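Local structure of LytB (4N7B) at residues Ile225-Phe230 with Ala513-Pro518; Lys232-Ala237 with Lys257-Asp262. The protein reduces (E)-4-hydroxy-3-methylbut-2-enyl diphosphate to isopentenyl and dimethylallyl diphosphate at an iron-sulfur cluster, the last step of the MEP pathway to isoprenoid precursors. One frame throughout, in Å; residues are numbered along the deposited sequence.

Contact 1 (Ile225-Phe230 with Ala513-Pro518)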
loop_
_atom_site.group_PDB
_atom_site.type_symbol
_atom_site.label_atom_id
_atom_site.label_comp_id
_atom_site.label_asym_id
_atom_site.label_seq_id
_atom_site.Cartn_x
_atom_site.Cartn_y
_atom_site.Cartn_z
ATOM N N ILE A 225 -13.769 12.871 -2.226
ATOM C CA ILE A 225 -13.137 12.797 -0.923
ATOM C C ILE A 225 -11.650 13.096 -0.983
ATOM O O ILE A 225 -10.950 12.691 -1.913
ATOM C CB ILE A 225 -13.331 11.408 -0.319
ATOM C CG1 ILE A 225 -14.820 11.161 -0.092
ATOM C CG2 ILE A 225 -12.601 11.302 0.989
ATOM C CD1 ILE A 225 -15.193 9.724 0.191
ATOM N N ASN A 226 -11.183 13.772 0.055
ATOM C CA ASN A 226 -9.784 14.051 0.234
ATOM C C ASN A 226 -9.534 13.801 1.711
ATOM O O ASN A 226 -10.345 14.177 2.551
ATOM C CB ASN A 226 -9.524 15.534 -0.142
ATOM C CG ASN A 226 -8.072 15.842 -0.333
ATOM O OD1 ASN A 226 -7.403 15.236 -1.183
ATOM N ND2 ASN A 226 -7.563 16.815 0.437
ATOM N N PRO A 227 -8.421 13.162 2.055
ATOM C CA PRO A 227 -7.395 12.632 1.160
ATOM C C PRO A 227 -7.778 11.347 0.440
ATOM O O PRO A 227 -8.619 10.566 0.908
ATOM C CB PRO A 227 -6.220 12.363 2.104
ATOM C CG PRO A 227 -6.852 12.104 3.406
ATOM C CD PRO A 227 -8.047 13.016 3.468
ATOM N N ARG A 228 -7.121 11.148 -0.702
ATOM C CA ARG A 228 -7.321 9.992 -1.547
ATOM C C ARG A 228 -6.099 9.871 -2.416
ATOM O O ARG A 228 -5.259 10.775 -2.433
ATOM C CB ARG A 228 -8.523 10.195 -2.471
ATOM C CG ARG A 228 -8.342 11.398 -3.444
ATOM C CD ARG A 228 -9.510 11.483 -4.439
ATOM N NE ARG A 228 -9.304 12.509 -5.449
ATOM C CZ ARG A 228 -9.576 13.801 -5.267
ATOM N NH1 ARG A 228 -10.087 14.220 -4.123
ATOM N NH2 ARG A 228 -9.341 14.686 -6.228
ATOM N N GLY A 229 -6.021 8.795 -3.194
ATOM C CA GLY A 229 -5.021 8.740 -4.256
ATOM C C GLY A 229 -3.593 8.641 -3.743
ATOM O O GLY A 229 -3.357 8.274 -2.581
ATOM N N PHE A 230 -2.644 8.960 -4.620
ATOM C CA PHE A 230 -1.218 8.720 -4.367
ATOM C C PHE A 230 -0.786 9.099 -2.947
ATOM O O PHE A 230 -1.050 10.200 -2.464
ATOM C CB PHE A 230 -0.345 9.492 -5.368
ATOM C CG PHE A 230 -0.157 8.805 -6.706
ATOM C CD1 PHE A 230 -0.882 7.674 -7.041
ATOM C CD2 PHE A 230 0.756 9.299 -7.629
ATOM C CE1 PHE A 230 -0.705 7.056 -8.267
ATOM C CE2 PHE A 230 0.943 8.682 -8.852
ATOM C CZ PHE A 230 0.210 7.566 -9.175
ATOM N N ALA A 513 -9.280 15.005 7.755
ATOM C CA ALA A 513 -8.265 15.880 8.339
ATOM C C ALA A 513 -7.229 16.147 7.276
ATOM O O ALA A 513 -7.026 15.322 6.380
ATOM C CB ALA A 513 -7.614 15.238 9.554
ATOM N N HIS A 514 -6.586 17.305 7.354
ATOM C CA HIS A 514 -5.514 17.604 6.426
ATOM C C HIS A 514 -4.447 16.522 6.566
ATOM O O HIS A 514 -3.988 16.225 7.658
ATOM C CB HIS A 514 -4.895 18.978 6.695
ATOM C CG HIS A 514 -3.798 19.323 5.739
ATOM N ND1 HIS A 514 -2.474 19.398 6.116
ATOM C CD2 HIS A 514 -3.826 19.575 4.409
ATOM C CE1 HIS A 514 -1.735 19.701 5.063
ATOM N NE2 HIS A 514 -2.531 19.813 4.013
ATOM N N GLU A 515 -4.059 15.938 5.449
ATOM C CA GLU A 515 -2.973 14.985 5.438
ATOM C C GLU A 515 -1.659 15.740 5.294
ATOM O O GLU A 515 -1.507 16.568 4.398
ATOM C CB GLU A 515 -3.150 14.031 4.266
ATOM C CG GLU A 515 -1.950 13.197 3.925
ATOM C CD GLU A 515 -2.340 12.022 3.034
ATOM O OE1 GLU A 515 -2.168 12.073 1.785
ATOM O OE2 GLU A 515 -2.864 11.037 3.600
ATOM N N ASN A 516 -0.712 15.443 6.171
ATOM C CA ASN A 516 0.638 15.932 5.995
ATOM C C ASN A 516 1.473 15.001 5.139
ATOM O O ASN A 516 1.808 13.889 5.540
ATOM C CB ASN A 516 1.297 16.169 7.346
ATOM C CG ASN A 516 0.707 17.370 8.059
ATOM O OD1 ASN A 516 0.841 18.517 7.602
ATOM N ND2 ASN A 516 0.033 17.117 9.172
ATOM N N VAL A 517 1.812 15.476 3.950
ATOM C CA VAL A 517 2.597 14.699 3.018
ATOM C C VAL A 517 4.060 14.744 3.447
ATOM O O VAL A 517 4.663 15.816 3.512
ATOM C CB VAL A 517 2.431 15.231 1.582
ATOM C CG1 VAL A 517 3.221 14.389 0.607
ATOM C CG2 VAL A 517 0.959 15.253 1.209
ATOM N N PRO A 518 4.627 13.579 3.784
ATOM C CA PRO A 518 6.041 13.486 4.158
ATOM C C PRO A 518 6.939 14.063 3.074
ATOM O O PRO A 518 6.607 14.007 1.886
ATOM C CB PRO A 518 6.278 11.983 4.270
ATOM C CG PRO A 518 4.937 11.407 4.545
ATOM C CD PRO A 518 3.962 12.271 3.817
#
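Pro227 turns CB and CG of its ring toward the side chain of Glu515, and the two cross obliquely, with no hydrogen bond between the segments. Pro227 CB sits 3.9 Å from Glu515 OE2 and 4.1 Å from Glu515 CB, so the one ring carbon meets both the stem and the carboxylate of the acid. With CG anti to the backbone N (chi1 166°) and the chain extended beyond it, Glu515 reaches past the proline, where OE2 forms a salt bridge with Arg419 and accepts a hydrogen bond from Asn418. Arg419 also binds Gly229 O, so this one guanidinium ties both segments to helix 414-427. At the other end of the ring, Pro227 CD lies 3.9 Å from Ala513 O. The peptide before Pro227 is cis, and it bends the chain as strand 221-226 ends. Arg228 points away from 513-518, and its extended side chain runs alongside the strand end, where NH1 donates to Ile225 O at 2.8 Å; the oxygen lies in the guanidinium plane, whereas the donor stands above the carbonyl plane. NH2 of Arg228 continues into a salt bridge with Glu488. Here the loop 513-518, between edge strand 506-511 and helix 524-533, packs against the loop after the neighbouring parallel strand 221-226; this second loop leads to Cys231, a ligand of the iron-sulfur cluster, as in the IspH family.

Contact 2 (Lys232-Ala237 with Lys257-Asp262). With SO4 (sulfate ion), chain C.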
loop_
_atom_site.group_PDB
_atom_site.type_symbol
_atom_site.label_atom_id
_atom_site.label_comp_id
_atom_site.label_asym_id
_atom_site.label_seq_id
_atom_site.Cartn_x
_atom_site.Cartn_y
_atom_site.Cartn_z
ATOM N N LYS A 232 2.830 9.244 -0.484
ATOM C CA LYS A 232 4.201 9.617 -0.779
ATOM C C LYS A 232 5.089 8.412 -1.120
ATOM O O LYS A 232 6.033 8.534 -1.899
ATOM C CB LYS A 232 4.780 10.386 0.399
ATOM C CG LYS A 232 6.144 11.039 0.117
ATOM C CD LYS A 232 6.074 12.051 -1.007
ATOM C CE LYS A 232 7.416 12.771 -1.197
ATOM N NZ LYS A 232 7.363 13.721 -2.349
ATOM N N GLY A 233 4.803 7.239 -0.553
ATOM C CA GLY A 233 5.619 6.070 -0.845
ATOM C C GLY A 233 5.478 5.714 -2.313
ATOM O O GLY A 233 6.436 5.342 -3.006
ATOM N N VAL A 234 4.258 5.850 -2.807
ATOM C CA VAL A 234 3.972 5.534 -4.199
ATOM C C VAL A 234 4.591 6.567 -5.120
ATOM O O VAL A 234 5.251 6.199 -6.095
ATOM C CB VAL A 234 2.443 5.401 -4.432
ATOM C CG1 VAL A 234 2.075 5.586 -5.891
ATOM C CG2 VAL A 234 1.963 4.026 -3.920
ATOM N N SER A 235 4.422 7.857 -4.827
ATOM C CA SER A 235 4.976 8.868 -5.744
ATOM C C SER A 235 6.502 8.759 -5.763
ATOM O O SER A 235 7.117 8.824 -6.818
ATOM C CB SER A 235 4.517 10.286 -5.391
ATOM O OG SER A 235 4.850 10.603 -4.055
ATOM N N ARG A 236 7.107 8.543 -4.600
ATOM C CA ARG A 236 8.546 8.314 -4.522
ATOM C C ARG A 236 9.007 7.109 -5.345
ATOM O O ARG A 236 10.031 7.144 -6.024
ATOM C CB ARG A 236 8.936 8.111 -3.069
ATOM C CG ARG A 236 10.396 7.794 -2.825
ATOM C CD ARG A 236 10.635 7.796 -1.317
ATOM N NE ARG A 236 11.989 7.407 -0.923
ATOM C CZ ARG A 236 12.375 6.163 -0.642
ATOM N NH1 ARG A 236 11.521 5.155 -0.753
ATOM N NH2 ARG A 236 13.627 5.922 -0.259
ATOM N N ALA A 237 8.252 6.028 -5.276
ATOM C CA ALA A 237 8.643 4.815 -5.960
ATOM C C ALA A 237 8.546 5.017 -7.477
ATOM O O ALA A 237 9.435 4.622 -8.234
ATOM C CB ALA A 237 7.767 3.668 -5.495
ATOM N N LYS A 257 6.080 -5.664 -9.134
ATOM C CA LYS A 257 5.416 -4.474 -9.637
ATOM C C LYS A 257 5.708 -3.322 -8.678
ATOM O O LYS A 257 5.629 -3.469 -7.465
ATOM C CB LYS A 257 3.924 -4.727 -9.805
ATOM C CG LYS A 257 3.648 -5.749 -10.903
ATOM C CD LYS A 257 2.163 -5.951 -11.125
ATOM C CE LYS A 257 1.886 -6.740 -12.410
ATOM N NZ LYS A 257 2.178 -5.955 -13.654
ATOM N N ILE A 258 6.094 -2.187 -9.234
ATOM C CA ILE A 258 6.614 -1.083 -8.433
ATOM C C ILE A 258 5.574 -0.550 -7.445
ATOM O O ILE A 258 5.910 -0.182 -6.323
ATOM C CB ILE A 258 7.137 0.026 -9.362
ATOM C CG1 ILE A 258 8.425 0.626 -8.794
ATOM C CG2 ILE A 258 6.058 1.037 -9.658
ATOM C CD1 ILE A 258 8.214 1.625 -7.788
ATOM N N VAL A 259 4.316 -0.516 -7.877
ATOM C CA VAL A 259 3.176 -0.290 -6.996
ATOM C C VAL A 259 2.036 -1.139 -7.562
ATOM O O VAL A 259 2.076 -1.554 -8.725
ATOM C CB VAL A 259 2.753 1.201 -6.923
ATOM C CG1 VAL A 259 3.917 2.073 -6.479
ATOM C CG2 VAL A 259 2.252 1.682 -8.253
ATOM N N HIS A 260 1.022 -1.413 -6.752
ATOM C CA HIS A 260 -0.047 -2.308 -7.183
ATOM C C HIS A 260 -1.110 -1.531 -7.935
ATOM O O HIS A 260 -2.225 -1.340 -7.447
ATOM C CB HIS A 260 -0.660 -3.031 -5.990
ATOM C CG HIS A 260 0.195 -4.132 -5.439
ATOM N ND1 HIS A 260 0.110 -4.546 -4.129
ATOM C CD2 HIS A 260 1.154 -4.905 -6.012
ATOM C CE1 HIS A 260 0.970 -5.529 -3.915
ATOM N NE2 HIS A 260 1.616 -5.759 -5.042
ATOM N N ASN A 261 -0.742 -1.065 -9.123
ATOM C CA ASN A 261 -1.695 -0.457 -10.030
ATOM C C ASN A 261 -1.269 -0.724 -11.474
ATOM O O ASN A 261 -0.185 -0.311 -11.893
ATOM C CB ASN A 261 -1.802 1.038 -9.776
ATOM C CG ASN A 261 -2.849 1.691 -10.653
ATOM O OD1 ASN A 261 -2.587 2.026 -11.812
ATOM N ND2 ASN A 261 -4.045 1.872 -10.108
ATOM N N ASP A 262 -2.120 -1.409 -12.233
ATOM C CA ASP A 262 -1.769 -1.821 -13.590
ATOM C C ASP A 262 -1.584 -0.605 -14.497
ATOM O O ASP A 262 -0.734 -0.596 -15.375
ATOM C CB ASP A 262 -2.826 -2.781 -14.152
ATOM C CG ASP A 262 -3.091 -3.967 -13.218
ATOM O OD1 ASP A 262 -2.152 -4.772 -13.016
ATOM O OD2 ASP A 262 -4.221 -4.086 -12.668
HETATM S S SO4 C . -0.945 -2.514 -1.448
HETATM O O1 SO4 C . 0.313 -2.645 -0.727
HETATM O O2 SO4 C . -0.749 -1.698 -2.651
HETATM O O3 SO4 C . -1.367 -3.862 -1.818
HETATM O O4 SO4 C . -2.009 -1.904 -0.630
#
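The contact is wholly apolar although it adjoins an anion site: CG1 of Val259 lies against both methyls of Val234, 3.8 Å from CG2 and 4.0 Å from CG1, the two side chains crossing at about a right angle. Next to Val259, His260 centres an inverse gamma turn, closed by a weak 2.9 Å bond from Asn261 N to Val259 O, in the loop between strand 252-255 and helix 262-271, whose sheet differs from that of strand 221-226. Val259 directs its CG1 branch at the first turns of helix 232-247 by setting it anti to the carbonyl carbon (chi1 -57°). The same methyl is 4.3 Å from Ala237 CB, which Ile258 CD1 also approaches, though too closely in the model to be trusted. Gly233, one turn before Ala237, touches the iron-sulfur cluster. His260 probably binds the substrate and products, as in relatives; a sulfate, probably from the crystallisation liquor, sits beside it and is consistent with the place of a phosphate. Ser442 N, Asn443 N and His343 NE2 also hydrogen-bond to this ion. The His260 ring stacks on that of His293, and its NE2 bonds to His256 NE2, leaving His260 ND1 to donate to sulfate O3, in the ring plane, at 2.8 Å and 161°.

How the contacts relate
The two contacts, with centres 16 Å apart, are joined by the chain itself: it leaves strand 221-226 in contact 1, passes Cys231, a cluster ligand, and enters helix 232-247 of contact 2. They also touch directly, Lys232 CE packing 3.4 Å from Pro518 O and Lys232 CD 4.0 Å from Val517 CG1, so the loop 513-518 passes from the Pro227 turn onto the start of the helix. Contact 2 reaches the cluster through Gly233, and its Val234 side chain comes within about 5 Å; contact 1 lies further off, its Glu515 side chain about 8 Å from the cluster. Contact 2 alone carries a sulfate-binding residue, His260.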